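Local atomic coordinates of trehalose synthase regulatory protein (Candida albicans, PDB entry 5HUS), a protein that probably serves as a regulatory subunit of the trehalose-synthesising complex, its C-terminal domain belonging to the trehalose-phosphatase family of the HAD clan. Residues V48-D52 / V294-N298. Numbering follows the deposited sequence.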
loop_
_atom_site.group_PDB
_atom_site.type_symbol
_atom_site.label_atom_id
_atom_site.label_comp_id
_atom_site.label_asym_id
_atom_site.label_seq_id
_atom_site.Cartn_x
_atom_site.Cartn_y
_atom_site.Cartn_z
ATOM N N VAL A 48 -0.130 17.625 -1.714
ATOM C CA VAL A 48 -0.976 18.132 -2.788
ATOM C C VAL A 48 -1.469 16.989 -3.677
ATOM O O VAL A 48 -2.444 17.142 -4.414
ATOM C CB VAL A 48 -0.234 19.184 -3.648
ATOM C CG1 VAL A 48 0.607 18.507 -4.725
ATOM C CG2 VAL A 48 -1.228 20.156 -4.280
ATOM N N ASN A 49 -0.801 15.842 -3.598
ATOM C CA ASN A 49 -1.233 14.654 -4.330
ATOM C C ASN A 49 -2.166 13.808 -3.482
ATOM O O ASN A 49 -1.875 12.657 -3.159
ATOM C CB ASN A 49 -0.032 13.827 -4.781
ATOM C CG ASN A 49 0.618 14.387 -6.026
ATOM O OD1 ASN A 49 -0.065 14.811 -6.959
ATOM N ND2 ASN A 49 1.944 14.394 -6.048
ATOM N N VAL A 50 -3.288 14.411 -3.115
ATOM C CA VAL A 50 -4.308 13.763 -2.313
ATOM C C VAL A 50 -5.622 13.871 -3.077
ATOM O O VAL A 50 -5.835 14.838 -3.805
ATOM C CB VAL A 50 -4.416 14.420 -0.921
ATOM C CG1 VAL A 50 -5.440 13.716 -0.063
ATOM C CG2 VAL A 50 -3.058 14.419 -0.237
ATOM N N ILE A 51 -6.494 12.878 -2.945
ATOM C CA ILE A 51 -7.784 12.947 -3.619
ATOM C C ILE A 51 -8.881 12.306 -2.771
ATOM O O ILE A 51 -8.610 11.464 -1.918
ATOM C CB ILE A 51 -7.725 12.278 -5.020
ATOM C CG1 ILE A 51 -8.897 12.740 -5.892
ATOM C CG2 ILE A 51 -7.669 10.758 -4.898
ATOM C CD1 ILE A 51 -8.636 12.655 -7.375
ATOM N N ASP A 52 -10.119 12.727 -3.005
ATOM C CA ASP A 52 -11.272 12.202 -2.294
ATOM C C ASP A 52 -11.834 10.965 -2.998
ATOM O O ASP A 52 -11.581 10.752 -4.185
ATOM C CB ASP A 52 -12.347 13.290 -2.174
ATOM C CG ASP A 52 -12.793 13.808 -3.523
ATOM O OD1 ASP A 52 -11.936 14.312 -4.283
ATOM O OD2 ASP A 52 -13.996 13.695 -3.830
ATOM N N VAL A 294 4.902 10.406 -13.024
ATOM C CA VAL A 294 3.860 11.398 -13.308
ATOM C C VAL A 294 3.948 12.534 -12.304
ATOM O O VAL A 294 4.275 12.313 -11.141
ATOM C CB VAL A 294 2.429 10.818 -13.239
ATOM C CG1 VAL A 294 1.922 10.441 -14.619
ATOM C CG2 VAL A 294 2.355 9.657 -12.261
ATOM N N ARG A 295 3.623 13.749 -12.731
ATOM C CA ARG A 295 3.820 14.903 -11.862
ATOM C C ARG A 295 2.587 15.287 -11.049
ATOM O O ARG A 295 2.666 16.149 -10.176
ATOM C CB ARG A 295 4.300 16.096 -12.690
ATOM C CG ARG A 295 5.635 15.818 -13.347
ATOM C CD ARG A 295 6.393 17.075 -13.721
ATOM N NE ARG A 295 7.810 16.774 -13.903
ATOM C CZ ARG A 295 8.756 17.061 -13.013
ATOM N NH1 ARG A 295 8.442 17.681 -11.883
ATOM N NH2 ARG A 295 10.019 16.739 -13.259
ATOM N N GLY A 296 1.457 14.638 -11.315
ATOM C CA GLY A 296 0.248 14.903 -10.552
ATOM C C GLY A 296 -0.737 13.751 -10.558
ATOM O O GLY A 296 -0.699 12.895 -11.440
ATOM N N ILE A 297 -1.635 13.733 -9.580
ATOM C CA ILE A 297 -2.611 12.655 -9.479
ATOM C C ILE A 297 -3.677 12.744 -10.578
ATOM O O ILE A 297 -4.136 11.722 -11.086
ATOM C CB ILE A 297 -3.286 12.640 -8.087
ATOM C CG1 ILE A 297 -4.279 11.482 -7.980
ATOM C CG2 ILE A 297 -3.960 13.972 -7.785
ATOM C CD1 ILE A 297 -4.468 10.976 -6.570
ATOM N N ASN A 298 -4.069 13.957 -10.956
ATOM C CA ASN A 298 -5.050 14.098 -12.022
ATOM C C ASN A 298 -4.494 13.568 -13.340
ATOM O O ASN A 298 -5.209 12.935 -14.114
ATOM C CB ASN A 298 -5.493 15.557 -12.173
ATOM C CG ASN A 298 -6.355 16.021 -11.013
ATOM O OD1 ASN A 298 -6.125 15.641 -9.865
ATOM N ND2 ASN A 298 -7.360 16.839 -11.309
#
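Ile51 and Ile297 make the apolar half of this small contact, a compact example of how a short, weakly bonded strand segment can rest on the first turn of a helix through one pair of branched side chains. The CD1 methyl of Ile297 lies 3.6 Å from CG2 of Ile51 and 3.8 Å from CB of Ile51, so the end of one side chain fits against the branch point of the other, the two crossing at a slant. In Ile297, CG1 anti to the backbone N (chi1 -178°), with a nearly extended second torsion, carries CD1 toward Ile51. The same residue is the buried member of the contact.

The polar half is looser. Asn49, centre of an inverse gamma turn, holds its carboxamide over the helix start with CG anti to the carbonyl carbon (chi1 -80°). Its OD1 takes a weak hydrogen bond from Ile297 N at 3.2 Å, bent to 128° at the hydrogen, and approaches Gly296 CA to 3.6 Å. Gly296 is the N-cap residue, and the next N-H, that of Ile297, is the one Asn49 OD1 meets. Toward solvent, Val48 is poorly ordered, while exposed Arg295 is salt-bridged through NH2 to Glu284.

The mainly parallel central sheet flanked by helices is consistent with the HAD fold, and this contact lies at its surface. Strand 50-51 pairs in parallel with strand 28-29 and leads into helix 53-59, whose N-cap, Asp52, weakly bonds Gly55 N through OD2. Ile51 also touches Leu301 of helix 297-304, which follows strand 292-294 after Arg295-Gly296, beside strand 272-278.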